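Carboxylesterase (Uncultured bacterium, PDB 5GMX) hydrolyses carboxylic esters as a family VIII carboxylesterase and is also active toward oxyimino cephalosporins, with a fold related to the serine beta-lactamases. Local coordinates at residues L38-E43 with A355-G360; L66-S71 with N267-G272; S71-M76 with N199-G204; A77-G82 with R322-N327; L116-A121 with R304-R309. One frame throughout, in Å; residues are numbered along the deposited sequence.

In the fold
Interactions 2 and 3 lie about 6 Å apart between centres and share Ser71, the serine bonded to the phenylmethanesulfonyl group: strand 67-68 leads into helix 72-86, and strands 269-270 and 201-202 are neighbours in a small three-stranded sheet. Interaction 4 uses the same helix, its centre about 12 Å from that of interaction 3, and joins it to the loop leading into edge strand 325-326 of the large antiparallel sheet. Interaction 1 pairs two central strands of that sheet; its chain loop encloses all the others. Interaction 3 is nested within 2 and 5 within 4, while 2 and 4 cross. Interaction 5, its centre about 10 Å from that of interaction 4, is linked to it by the Arg322-Glu306 salt bridge. Interactions 3 and 4 thus set helix 72-86 between the two sheets.

Interaction 1: L38-E43 with A355-G360; sequences LAIEGE and ARLGMG
Leu38 and Leu357 meet on the same face of the large antiparallel sheet, their side chains set obliquely to each other. Methyl CD1 of Leu38 rests 3.7 Å from Leu357 CG. That methyl also reaches Met359, a selenomethionine, 3.8 Å from its CE, because Leu38 holds CG anti to the backbone N (chi1 179°). From the next position on this face Ile40 sends CD1 to Leu357 CD1 at 3.6 Å, so the Leu357 branch is touched by two side chains of the neighbouring strand. Phe15 and helix 374-385 cover the same apolar layer. Behind these side chains, strands 38-40 and 357-360 run antiparallel, with Ala39 and Gly358 as the hydrogen-bonded pair: Ala39 N gives a nearly straight bond to Gly358 O (2.8 Å, 174°), and Gly358 N returns one to Ala39 O. A type I' turn, Ile40 to Glu43, ends the first strand. Here Glu41 N donates to Arg356 O, and a water bridges that same oxygen to Gly42 N. Glu41 lays its CG over the centre of the Arg356 guanidinium, 3.5 Å from CZ, and the carboxylate stacks on it with planes 9° apart. The Glu41 OE1 to Arg356 NH1 salt bridge is long, 3.7 Å, with no N-H aimed at the oxygen; Arg356 NE is bonded to Asn284 instead. Backbone bonds set the register, to which this pair probably adds charge attraction and flat stacking.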
# COMPACT_ATOMS: atom_id res chain seq x y z
N LEU A 38 11.71 -8.64 -6.91
CA LEU A 38 12.80 -8.27 -6.03
C LEU A 38 13.77 -7.36 -6.78
O LEU A 38 14.26 -7.69 -7.87
CB LEU A 38 13.52 -9.51 -5.50
CG LEU A 38 14.73 -9.28 -4.57
CD1 LEU A 38 14.30 -8.78 -3.21
CD2 LEU A 38 15.57 -10.55 -4.40
N ALA A 39 14.01 -6.18 -6.21
CA ALA A 39 14.94 -5.22 -6.76
C ALA A 39 16.14 -5.08 -5.84
O ALA A 39 16.00 -5.02 -4.62
CB ALA A 39 14.27 -3.87 -6.98
N ILE A 40 17.33 -5.05 -6.44
CA ILE A 40 18.57 -4.84 -5.71
C ILE A 40 19.34 -3.71 -6.39
O ILE A 40 19.52 -3.70 -7.62
CB ILE A 40 19.44 -6.12 -5.66
CG1 ILE A 40 18.71 -7.24 -4.92
CG2 ILE A 40 20.76 -5.86 -4.95
CD1 ILE A 40 18.59 -6.99 -3.42
N GLU A 41 19.75 -2.73 -5.58
CA GLU A 41 20.58 -1.62 -6.04
C GLU A 41 20.03 -0.95 -7.29
O GLU A 41 20.78 -0.60 -8.19
CB GLU A 41 22.01 -2.10 -6.29
CG GLU A 41 22.73 -2.51 -5.00
CD GLU A 41 24.19 -2.90 -5.21
OE1 GLU A 41 24.76 -2.58 -6.28
OE2 GLU A 41 24.77 -3.50 -4.28
N GLY A 42 18.71 -0.77 -7.34
CA GLY A 42 18.09 -0.01 -8.40
C GLY A 42 17.78 -0.81 -9.65
O GLY A 42 17.43 -0.23 -10.68
N GLU A 43 17.88 -2.14 -9.57
CA GLU A 43 17.50 -2.96 -10.72
C GLU A 43 16.65 -4.15 -10.30
O GLU A 43 16.93 -4.78 -9.28
CB GLU A 43 18.76 -3.46 -11.46
CG GLU A 43 19.71 -2.35 -11.97
CD GLU A 43 19.11 -1.47 -13.08
OE1 GLU A 43 18.06 -1.82 -13.66
OE2 GLU A 43 19.71 -0.41 -13.38
N ALA A 355 20.47 -2.73 2.55
CA ALA A 355 20.78 -3.68 1.49
C ALA A 355 20.40 -3.13 0.11
O ALA A 355 20.63 -3.78 -0.91
CB ALA A 355 20.08 -5.01 1.75
N ARG A 356 19.81 -1.94 0.09
CA ARG A 356 19.28 -1.36 -1.14
C ARG A 356 18.32 -2.34 -1.84
O ARG A 356 18.35 -2.51 -3.06
CB ARG A 356 20.42 -0.91 -2.06
CG ARG A 356 21.18 0.29 -1.49
CD ARG A 356 22.50 0.54 -2.18
NE ARG A 356 22.33 0.96 -3.57
CZ ARG A 356 23.29 0.94 -4.49
NH1 ARG A 356 24.51 0.50 -4.18
NH2 ARG A 356 23.04 1.35 -5.73
N LEU A 357 17.46 -2.95 -1.04
CA LEU A 357 16.58 -4.02 -1.49
C LEU A 357 15.12 -3.59 -1.44
O LEU A 357 14.67 -3.06 -0.44
CB LEU A 357 16.80 -5.27 -0.63
CG LEU A 357 15.96 -6.54 -0.79
CD1 LEU A 357 16.77 -7.76 -0.36
CD2 LEU A 357 14.66 -6.48 0.03
N GLY A 358 14.39 -3.81 -2.53
CA GLY A 358 12.95 -3.58 -2.52
C GLY A 358 12.26 -4.88 -2.88
O GLY A 358 12.76 -5.63 -3.71
N MSE A 359 11.12 -5.15 -2.28
CA MSE A 359 10.46 -6.43 -2.53
C MSE A 359 8.96 -6.26 -2.66
O MSE A 359 8.34 -5.48 -1.92
CB MSE A 359 10.78 -7.42 -1.40
CG MSE A 359 10.17 -8.80 -1.64
SE MSE A 359 10.52 -10.11 -0.20
CE MSE A 359 12.45 -9.86 -0.03
N GLY A 360 8.37 -7.01 -3.59
CA GLY A 360 6.94 -6.96 -3.81
C GLY A 360 6.30 -8.32 -3.99
O GLY A 360 6.87 -9.21 -4.63
O HOH W 1 16.67 -1.48 -5.33

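Interaction 2: L66-S71 with N267-G272; sequences LINTYS and NGQGNG. With PMS (phenylmethanesulfonic acid), chain C.
Asn68 and Gln269 face each other as a non-hydrogen-bonded antiparallel pair, their amide planes 52° apart. Gln269 folds back at chi2 (-66°), which brings NE2 within 2.9 Å of Asn68 OD1 in a weak, bent bond and lets it donate in a straighter bond, from above the carbonyl plane, to Asn267 O at 3.0 Å. Its OE1 accepts a hydrogen bond from a water that in turn accepts one from Asn68 N. The Asn68 amide is held further by Trp258 NE1 on OD1 and Ala266 O on ND2. One residue along, Thr69 N bonds to Gly268 O (2.9 Å). Thr69 OG1 sits between its own backbone N and carbonyl carbon (chi1 60°), beside Gly268, and is hydrogen-bonded to Tyr201. At the other end Ile67 and Gly270 exchange two backbone bonds, and Leu66 CD2 lies 3.7 Å from Gly270 CA. Two residues past Thr69 comes Ser71, whose OG is covalently bonded to the sulfur of the phenylmethanesulfonyl group; Ser71 N gives a weak bond to O1S, and Trp344 N also bonds the ligand, consistent with an oxyanion hole. With several bonds gripping it, the buried Asn68 amide probably steadies the backbone that leads into the modified serine.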
# COMPACT_ATOMS: atom_id res chain seq x y z
N LEU A 66 -2.96 -8.68 -13.11
CA LEU A 66 -3.14 -7.78 -11.97
C LEU A 66 -4.08 -8.37 -10.90
O LEU A 66 -4.93 -9.20 -11.21
CB LEU A 66 -3.72 -6.45 -12.44
CG LEU A 66 -2.91 -5.69 -13.49
CD1 LEU A 66 -3.79 -4.64 -14.11
CD2 LEU A 66 -1.67 -5.05 -12.86
N ILE A 67 -3.92 -7.92 -9.67
CA ILE A 67 -4.81 -8.33 -8.58
C ILE A 67 -4.97 -7.17 -7.59
O ILE A 67 -4.08 -6.33 -7.45
CB ILE A 67 -4.26 -9.59 -7.84
CG1 ILE A 67 -5.33 -10.26 -6.97
CG2 ILE A 67 -3.01 -9.27 -7.03
CD1 ILE A 67 -6.57 -10.74 -7.74
N ASN A 68 -6.12 -7.13 -6.92
CA ASN A 68 -6.32 -6.17 -5.83
C ASN A 68 -5.29 -6.41 -4.73
O ASN A 68 -5.06 -7.55 -4.31
CB ASN A 68 -7.73 -6.29 -5.28
CG ASN A 68 -8.13 -5.10 -4.43
OD1 ASN A 68 -8.67 -4.13 -4.94
ND2 ASN A 68 -7.84 -5.17 -3.13
N THR A 69 -4.64 -5.35 -4.26
CA THR A 69 -3.58 -5.50 -3.27
C THR A 69 -3.98 -4.98 -1.89
O THR A 69 -3.18 -5.00 -0.96
CB THR A 69 -2.31 -4.76 -3.70
OG1 THR A 69 -2.59 -3.36 -3.85
CG2 THR A 69 -1.78 -5.32 -5.02
N TYR A 70 -5.23 -4.52 -1.75
CA TYR A 70 -5.74 -3.98 -0.49
C TYR A 70 -4.78 -2.97 0.13
O TYR A 70 -4.31 -2.08 -0.57
CB TYR A 70 -6.05 -5.13 0.47
CG TYR A 70 -7.24 -5.92 -0.02
CD1 TYR A 70 -8.53 -5.44 0.15
CD2 TYR A 70 -7.06 -7.13 -0.69
CE1 TYR A 70 -9.62 -6.15 -0.32
CE2 TYR A 70 -8.15 -7.84 -1.16
CZ TYR A 70 -9.43 -7.35 -0.97
OH TYR A 70 -10.51 -8.05 -1.43
N SER A 71 -4.47 -3.10 1.42
CA SER A 71 -3.74 -2.03 2.11
C SER A 71 -2.28 -1.88 1.67
O SER A 71 -1.60 -0.95 2.09
CB SER A 71 -3.79 -2.25 3.61
OG SER A 71 -5.14 -2.22 4.06
N ASN A 267 -7.74 -0.29 -2.90
CA ASN A 267 -8.13 -0.84 -4.20
C ASN A 267 -7.07 -0.80 -5.29
O ASN A 267 -7.38 -0.86 -6.48
CB ASN A 267 -9.42 -0.17 -4.69
CG ASN A 267 -9.18 1.08 -5.49
OD1 ASN A 267 -8.25 1.85 -5.23
ND2 ASN A 267 -10.03 1.30 -6.49
N GLY A 268 -5.81 -0.74 -4.89
CA GLY A 268 -4.74 -0.76 -5.86
C GLY A 268 -4.77 -2.05 -6.65
O GLY A 268 -4.90 -3.12 -6.06
N GLN A 269 -4.69 -1.95 -7.97
CA GLN A 269 -4.58 -3.12 -8.83
C GLN A 269 -3.13 -3.22 -9.29
O GLN A 269 -2.63 -2.33 -9.98
CB GLN A 269 -5.51 -3.04 -10.05
CG GLN A 269 -6.96 -2.69 -9.73
CD GLN A 269 -7.64 -3.78 -8.93
OE1 GLN A 269 -7.66 -4.94 -9.34
NE2 GLN A 269 -8.16 -3.42 -7.75
N GLY A 270 -2.46 -4.31 -8.93
CA GLY A 270 -1.05 -4.42 -9.23
C GLY A 270 -0.54 -5.84 -9.17
O GLY A 270 -1.31 -6.80 -9.08
N ASN A 271 0.78 -5.97 -9.28
CA ASN A 271 1.44 -7.26 -9.12
C ASN A 271 2.77 -7.06 -8.43
O ASN A 271 3.17 -5.93 -8.14
CB ASN A 271 1.62 -7.94 -10.47
CG ASN A 271 2.24 -7.02 -11.51
OD1 ASN A 271 3.21 -6.32 -11.23
ND2 ASN A 271 1.69 -7.03 -12.72
N GLY A 272 3.48 -8.17 -8.18
CA GLY A 272 4.75 -8.14 -7.47
C GLY A 272 5.81 -7.27 -8.14
O GLY A 272 6.62 -6.64 -7.46
C PMS C . -7.60 -2.78 4.05
S PMS C . -5.96 -3.40 4.39
C1 PMS C . -8.66 -3.43 4.91
C2 PMS C . -9.33 -4.56 4.46
C3 PMS C . -10.31 -5.16 5.25
C4 PMS C . -10.62 -4.63 6.49
C5 PMS C . -9.95 -3.50 6.95
C6 PMS C . -8.98 -2.91 6.16
O2S PMS C . -5.75 -3.85 5.82
O1S PMS C . -5.71 -4.70 3.65
O HOH W 2 -8.76 -7.84 -8.34

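Interaction 3: S71-M76 with N199-G204; sequences STTKGM and NDYYIG. With PMS (phenylmethanesulfonic acid), chain C.
Met76, a selenomethionine, and Tyr201 form the close-packed heart of this contact between the helix that follows the ligand-bearing serine and strand 201-202. Met76 CG lies over the ring face, 3.6 Å from Tyr201 CE1, a CH-pi contact. Its chain bends at chi2 (-58°), carrying SE almost onto the ring normal, 4.7 Å from the centroid and only 5° off it, in a Met-aromatic contact at some distance. Beyond the selenium the methyl comes down again toward the opposite rim, with CE 3.8 Å from Tyr201 CE2, so the side chain arches across one face. The phenol end is close too: Tyr201 OH, reaching in at the helix start, sits 3.0 Å from Thr73 OG1, and it is hydrogen-bonded to Thr69. Thr73 OG1 in turn bonds to Tyr70 O and accepts from Gly268 N.

Ile203 packs more loosely. Its CG1 is 4.0 Å from Thr73 CG2, and its CD1 stands 4.4 Å from Met76 CB, with Phe187 and Pro264 as further neighbours. The helix side turned away from the strand belongs to the ligand pocket: Lys74 points there and bonds through NZ to Tyr160 OH and the carbonyls of Ala162 and Gly265, consistent with the SxxK motif of this family, with Ser71. All five touching residues are buried, so the looser side is not a solvent side. The Tyr201 ring is gripped in two ways, by carbon and selenium over its face and by polar neighbours around its phenol oxygen.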
# COMPACT_ATOMS: atom_id res chain seq x y z
N SER A 71 -4.47 -3.10 1.42
CA SER A 71 -3.74 -2.03 2.11
C SER A 71 -2.28 -1.88 1.67
O SER A 71 -1.60 -0.95 2.09
CB SER A 71 -3.79 -2.25 3.61
OG SER A 71 -5.14 -2.22 4.06
N THR A 72 -1.80 -2.78 0.82
CA THR A 72 -0.50 -2.57 0.18
C THR A 72 -0.53 -1.20 -0.53
O THR A 72 0.46 -0.46 -0.54
CB THR A 72 -0.17 -3.72 -0.80
OG1 THR A 72 -0.12 -4.97 -0.08
CG2 THR A 72 1.17 -3.48 -1.50
N THR A 73 -1.71 -0.86 -1.05
CA THR A 73 -1.95 0.43 -1.69
C THR A 73 -1.61 1.64 -0.80
O THR A 73 -1.21 2.69 -1.31
CB THR A 73 -3.44 0.56 -2.13
OG1 THR A 73 -3.87 -0.67 -2.73
CG2 THR A 73 -3.62 1.69 -3.13
N LYS A 74 -1.77 1.50 0.51
CA LYS A 74 -1.51 2.63 1.41
C LYS A 74 -0.06 3.08 1.26
O LYS A 74 0.21 4.29 1.25
CB LYS A 74 -1.82 2.27 2.87
CG LYS A 74 -3.32 2.12 3.15
CD LYS A 74 -3.61 2.12 4.64
CE LYS A 74 -5.09 1.94 4.90
NZ LYS A 74 -5.53 0.59 4.49
N GLY A 75 0.86 2.13 1.08
CA GLY A 75 2.26 2.51 0.88
C GLY A 75 2.41 3.37 -0.36
O GLY A 75 3.11 4.40 -0.37
N MSE A 76 1.71 2.98 -1.42
CA MSE A 76 1.76 3.75 -2.66
C MSE A 76 1.25 5.16 -2.42
O MSE A 76 1.88 6.14 -2.87
CB MSE A 76 0.96 3.06 -3.75
CG MSE A 76 1.39 1.62 -3.97
SE MSE A 76 3.30 1.45 -4.44
CE MSE A 76 3.36 -0.48 -4.61
N ASN A 199 2.66 0.38 -15.82
CA ASN A 199 1.81 -0.66 -16.38
C ASN A 199 1.55 -1.80 -15.40
O ASN A 199 0.83 -2.75 -15.73
CB ASN A 199 2.43 -1.21 -17.66
CG ASN A 199 3.80 -1.81 -17.44
OD1 ASN A 199 4.61 -1.27 -16.67
ND2 ASN A 199 4.05 -2.95 -18.06
N ASP A 200 2.14 -1.74 -14.21
CA ASP A 200 2.04 -2.85 -13.27
C ASP A 200 1.48 -2.44 -11.89
O ASP A 200 1.46 -3.25 -10.96
CB ASP A 200 3.40 -3.53 -13.09
CG ASP A 200 3.74 -4.50 -14.24
OD1 ASP A 200 2.81 -5.15 -14.80
OD2 ASP A 200 4.94 -4.62 -14.57
N TYR A 201 1.04 -1.20 -11.76
CA TYR A 201 0.30 -0.78 -10.56
C TYR A 201 -0.60 0.42 -10.85
O TYR A 201 -0.14 1.48 -11.27
CB TYR A 201 1.25 -0.44 -9.40
CG TYR A 201 0.57 -0.58 -8.06
CD1 TYR A 201 -0.27 0.41 -7.56
CD2 TYR A 201 0.74 -1.72 -7.30
CE1 TYR A 201 -0.91 0.27 -6.34
CE2 TYR A 201 0.10 -1.87 -6.07
CZ TYR A 201 -0.72 -0.88 -5.60
OH TYR A 201 -1.34 -1.05 -4.37
N TYR A 202 -1.89 0.25 -10.57
CA TYR A 202 -2.90 1.27 -10.84
C TYR A 202 -3.73 1.60 -9.60
O TYR A 202 -4.09 0.72 -8.83
CB TYR A 202 -3.86 0.81 -11.95
CG TYR A 202 -3.22 0.46 -13.28
CD1 TYR A 202 -2.61 -0.77 -13.48
CD2 TYR A 202 -3.27 1.36 -14.35
CE1 TYR A 202 -2.03 -1.09 -14.70
CE2 TYR A 202 -2.70 1.04 -15.57
CZ TYR A 202 -2.08 -0.18 -15.74
OH TYR A 202 -1.52 -0.51 -16.96
N ILE A 203 -4.04 2.88 -9.43
CA ILE A 203 -5.07 3.29 -8.49
C ILE A 203 -6.16 3.93 -9.33
O ILE A 203 -6.00 5.06 -9.79
CB ILE A 203 -4.54 4.25 -7.42
CG1 ILE A 203 -3.38 3.60 -6.66
CG2 ILE A 203 -5.67 4.64 -6.45
CD1 ILE A 203 -2.61 4.57 -5.77
N GLY A 204 -7.24 3.19 -9.54
CA GLY A 204 -8.21 3.55 -10.56
C GLY A 204 -7.78 2.86 -11.84
O GLY A 204 -6.90 3.35 -12.56
C PMS C . -7.60 -2.78 4.05
S PMS C . -5.96 -3.40 4.39
C1 PMS C . -8.66 -3.43 4.91
C2 PMS C . -9.33 -4.56 4.46
C3 PMS C . -10.31 -5.16 5.25
C4 PMS C . -10.62 -4.63 6.49
C5 PMS C . -9.95 -3.50 6.95
C6 PMS C . -8.98 -2.91 6.16
O2S PMS C . -5.75 -3.85 5.82
O1S PMS C . -5.71 -4.70 3.65

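Interaction 4: A77-G82 with R322-N327; sequences AATVVG and RGFILN
Arg322 meets the helix through its backbone: its carbonyl O lies 4.0 Å from Ala78 CB and shares a water with Ala78 O, the water donating to both oxygens, at 2.7 Å to Arg322 O and 3.0 Å to Ala78 O. The guanidinium leads the other way, into a salt bridge with Glu306. At Gly323 the two backbones come nearest, 5.0 Å from its CA to Ala78 CA, and its CA is 3.8 Å from Ala78 CB. Gly323, with a positive phi of 117° and no side chain, lets the chain pass this close. Phe324 follows and makes the main side-chain contact. With CG anti to its carbonyl carbon (chi1 -64°), the ring reaches back to the helix, and Ala78 CB stands over one face, offset toward the rim, 3.6 Å from CE2 in a CH-pi contact. Thr79 OG1 approaches the same ring in its plane, at the edge, 3.4 Å from CZ; this hydroxyl is hydrogen-bonded to Gly75 O one turn back. Phe339 adds an edge-to-face ring contact. Beyond Phe324 the chain turns into strand 325-326, which pairs with strand 339-342. Packing of the helix that carries the SxxK motif beside the large antiparallel sheet is typical of the beta-lactamase fold, here made through the loop leading into its edge strand.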
# COMPACT_ATOMS: atom_id res chain seq x y z
N ALA A 77 0.17 5.28 -1.66
CA ALA A 77 -0.40 6.60 -1.43
C ALA A 77 0.60 7.43 -0.65
O ALA A 77 0.82 8.61 -0.94
CB ALA A 77 -1.75 6.53 -0.69
N ALA A 78 1.26 6.78 0.31
CA ALA A 78 2.18 7.51 1.17
C ALA A 78 3.33 8.03 0.32
O ALA A 78 3.84 9.14 0.55
CB ALA A 78 2.69 6.63 2.32
N THR A 79 3.70 7.26 -0.70
CA THR A 79 4.83 7.65 -1.52
C THR A 79 4.51 8.95 -2.25
O THR A 79 5.35 9.84 -2.32
CB THR A 79 5.23 6.54 -2.50
OG1 THR A 79 5.64 5.40 -1.75
CG2 THR A 79 6.39 7.00 -3.37
N VAL A 80 3.26 9.08 -2.71
CA VAL A 80 2.86 10.31 -3.39
C VAL A 80 3.11 11.50 -2.46
O VAL A 80 3.74 12.49 -2.86
CB VAL A 80 1.38 10.29 -3.82
CG1 VAL A 80 0.98 11.66 -4.37
CG2 VAL A 80 1.15 9.23 -4.87
N VAL A 81 2.67 11.38 -1.20
CA VAL A 81 2.79 12.52 -0.29
C VAL A 81 4.26 12.82 -0.10
O VAL A 81 4.68 13.99 -0.17
CB VAL A 81 2.11 12.26 1.08
CG1 VAL A 81 2.45 13.40 2.04
CG2 VAL A 81 0.60 12.14 0.90
N GLY A 82 5.04 11.76 0.06
CA GLY A 82 6.46 11.89 0.24
C GLY A 82 7.11 12.64 -0.90
O GLY A 82 7.94 13.53 -0.68
N ARG A 322 5.33 8.30 8.58
CA ARG A 322 4.39 9.12 7.82
C ARG A 322 3.76 8.32 6.68
O ARG A 322 3.95 8.63 5.51
CB ARG A 322 5.07 10.38 7.28
CG ARG A 322 5.36 11.44 8.34
CD ARG A 322 6.75 11.32 8.91
NE ARG A 322 6.95 12.33 9.94
CZ ARG A 322 7.65 13.44 9.76
NH1 ARG A 322 8.25 13.67 8.59
NH2 ARG A 322 7.77 14.32 10.75
N GLY A 323 3.02 7.28 7.04
CA GLY A 323 2.28 6.50 6.07
C GLY A 323 2.73 5.05 5.95
O GLY A 323 1.96 4.21 5.50
N PHE A 324 3.97 4.77 6.33
CA PHE A 324 4.50 3.41 6.19
C PHE A 324 4.58 2.69 7.53
O PHE A 324 4.84 3.31 8.55
CB PHE A 324 5.90 3.44 5.57
CG PHE A 324 5.92 3.97 4.16
CD1 PHE A 324 5.72 3.12 3.09
CD2 PHE A 324 6.16 5.32 3.92
CE1 PHE A 324 5.76 3.59 1.79
CE2 PHE A 324 6.19 5.81 2.63
CZ PHE A 324 6.00 4.94 1.56
N ILE A 325 4.37 1.39 7.49
CA ILE A 325 4.67 0.52 8.61
C ILE A 325 6.19 0.39 8.75
O ILE A 325 6.87 0.05 7.79
CB ILE A 325 4.07 -0.88 8.44
CG1 ILE A 325 2.54 -0.81 8.37
CG2 ILE A 325 4.52 -1.80 9.56
CD1 ILE A 325 1.90 -2.15 8.03
N LEU A 326 6.70 0.68 9.93
CA LEU A 326 8.12 0.47 10.20
C LEU A 326 8.30 -0.92 10.79
O LEU A 326 7.40 -1.45 11.46
CB LEU A 326 8.68 1.54 11.13
CG LEU A 326 8.68 2.98 10.59
CD1 LEU A 326 9.33 3.95 11.59
CD2 LEU A 326 9.37 3.06 9.26
N ASN A 327 9.46 -1.51 10.52
CA ASN A 327 9.72 -2.90 10.86
C ASN A 327 9.61 -3.17 12.35
O ASN A 327 9.98 -2.34 13.19
CB ASN A 327 11.10 -3.30 10.35
CG ASN A 327 11.24 -4.79 10.14
OD1 ASN A 327 10.29 -5.55 10.35
ND2 ASN A 327 12.41 -5.22 9.71
O HOH W 3 4.21 10.19 3.29

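Interaction 5: L116-A121 with R304-R309; sequences LLSHQA and REECFR
A classic beta bulge at Glu306 and Cys307, both facing Trp320, starts the two-stranded hairpin 307-310/317-320, and it is this bulge that the loop after helix 113-117 touches. Ser118 CB packs against Glu306 CB at 3.6 Å, aliphatic carbon against aliphatic carbon, while the Glu306 carboxylate bends away at chi2 to the salt bridge with Arg322. Cys307 SG approaches both Ser118 and Gln120, 3.6 Å from Gln120 CD. The Gln120 side chain, extended beyond CG (chi2 -172°), carries its amide past the sulfur. Its NE2 donates to Ser118 OG at 2.8 Å, nearly straight (160°) and close to the amide plane; Ser118 OG is bonded in addition to Ala114 O of the helix. At the far end Gln120 OE1 meets Arg309 NH2 at the guanidinium edge, 2.7 Å away, but the bond is weak because the angle at the hydrogen is only 121°, and the two flat groups stand well out of plane with each other. Arg309 bends at chi3 to get there, one guanidinium face toward Cys307 CB. The straight bond lies within the loop and only a weak one crosses to the hairpin; Ser118 probably sets the amide's rotation, while the crossing itself rests largely on packing around Cys307 and Glu306.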
# COMPACT_ATOMS: atom_id res chain seq x y z
N LEU A 116 -1.83 13.09 10.57
CA LEU A 116 -2.80 12.51 9.65
C LEU A 116 -2.24 11.24 9.00
O LEU A 116 -2.93 10.22 8.90
CB LEU A 116 -3.19 13.52 8.57
CG LEU A 116 -4.33 13.16 7.61
CD1 LEU A 116 -5.68 13.30 8.28
CD2 LEU A 116 -4.28 13.97 6.32
N LEU A 117 -0.99 11.30 8.56
CA LEU A 117 -0.38 10.18 7.85
C LEU A 117 0.03 9.02 8.75
O LEU A 117 0.30 7.94 8.25
CB LEU A 117 0.85 10.65 7.08
CG LEU A 117 0.54 11.42 5.81
CD1 LEU A 117 1.82 12.00 5.25
CD2 LEU A 117 -0.08 10.46 4.82
N SER A 118 0.07 9.26 10.07
CA SER A 118 0.41 8.20 11.02
C SER A 118 -0.81 7.72 11.81
O SER A 118 -0.66 7.13 12.89
CB SER A 118 1.50 8.66 11.99
OG SER A 118 1.16 9.87 12.64
N HIS A 119 -2.00 7.95 11.26
CA HIS A 119 -3.25 7.43 11.81
C HIS A 119 -3.52 8.00 13.20
O HIS A 119 -4.10 7.33 14.04
CB HIS A 119 -3.24 5.90 11.85
CG HIS A 119 -2.93 5.27 10.53
ND1 HIS A 119 -3.91 4.95 9.61
CD2 HIS A 119 -1.76 4.94 9.95
CE1 HIS A 119 -3.35 4.44 8.53
NE2 HIS A 119 -2.04 4.42 8.71
N GLN A 120 -3.09 9.24 13.42
CA GLN A 120 -3.30 9.90 14.71
C GLN A 120 -4.32 11.04 14.66
O GLN A 120 -4.43 11.80 15.61
CB GLN A 120 -1.99 10.45 15.24
CG GLN A 120 -0.91 9.43 15.42
CD GLN A 120 0.29 10.00 16.13
OE1 GLN A 120 0.35 10.00 17.36
NE2 GLN A 120 1.24 10.53 15.36
N ALA A 121 -5.03 11.19 13.54
CA ALA A 121 -6.04 12.25 13.44
C ALA A 121 -7.36 11.83 14.09
O ALA A 121 -8.21 12.67 14.36
CB ALA A 121 -6.28 12.62 11.98
N ARG A 304 10.30 8.82 9.02
CA ARG A 304 10.50 9.14 10.43
C ARG A 304 9.43 8.47 11.27
O ARG A 304 8.24 8.55 10.96
CB ARG A 304 10.45 10.64 10.68
CG ARG A 304 11.68 11.42 10.26
CD ARG A 304 11.60 12.86 10.79
NE ARG A 304 12.68 13.67 10.25
CZ ARG A 304 13.87 13.83 10.83
NH1 ARG A 304 14.15 13.22 11.98
NH2 ARG A 304 14.78 14.60 10.25
N GLU A 305 9.84 7.81 12.35
CA GLU A 305 8.86 7.21 13.25
C GLU A 305 8.03 8.30 13.91
O GLU A 305 8.57 9.25 14.48
CB GLU A 305 9.54 6.36 14.31
CG GLU A 305 8.54 5.65 15.21
CD GLU A 305 9.23 4.90 16.34
OE1 GLU A 305 10.15 4.09 16.05
OE2 GLU A 305 8.83 5.11 17.50
N GLU A 306 6.71 8.17 13.81
CA GLU A 306 5.80 9.14 14.37
C GLU A 306 5.24 8.63 15.68
O GLU A 306 5.08 9.39 16.63
CB GLU A 306 4.66 9.46 13.40
CG GLU A 306 5.06 10.46 12.32
CD GLU A 306 5.33 11.84 12.90
OE1 GLU A 306 4.55 12.26 13.79
OE2 GLU A 306 6.30 12.50 12.48
N CYS A 307 4.96 7.33 15.74
CA CYS A 307 4.51 6.77 17.01
C CYS A 307 4.72 5.27 17.07
O CYS A 307 4.93 4.63 16.04
CB CYS A 307 3.04 7.13 17.29
SG CYS A 307 1.80 6.75 15.97
N PHE A 308 4.71 4.71 18.27
CA PHE A 308 4.86 3.27 18.45
C PHE A 308 3.99 2.85 19.63
O PHE A 308 4.44 2.82 20.76
CB PHE A 308 6.34 2.90 18.68
CG PHE A 308 6.63 1.43 18.53
CD1 PHE A 308 5.63 0.52 18.23
CD2 PHE A 308 7.92 0.96 18.68
CE1 PHE A 308 5.91 -0.84 18.10
CE2 PHE A 308 8.21 -0.39 18.55
CZ PHE A 308 7.20 -1.29 18.25
N ARG A 309 2.74 2.51 19.33
CA ARG A 309 1.73 2.30 20.38
C ARG A 309 0.75 1.21 20.01
O ARG A 309 0.59 0.91 18.84
CB ARG A 309 0.91 3.58 20.65
CG ARG A 309 1.62 4.69 21.40
CD ARG A 309 0.60 5.74 21.86
NE ARG A 309 0.08 6.52 20.75
CZ ARG A 309 0.42 7.78 20.49
NH1 ARG A 309 1.28 8.41 21.28
NH2 ARG A 309 -0.09 8.40 19.43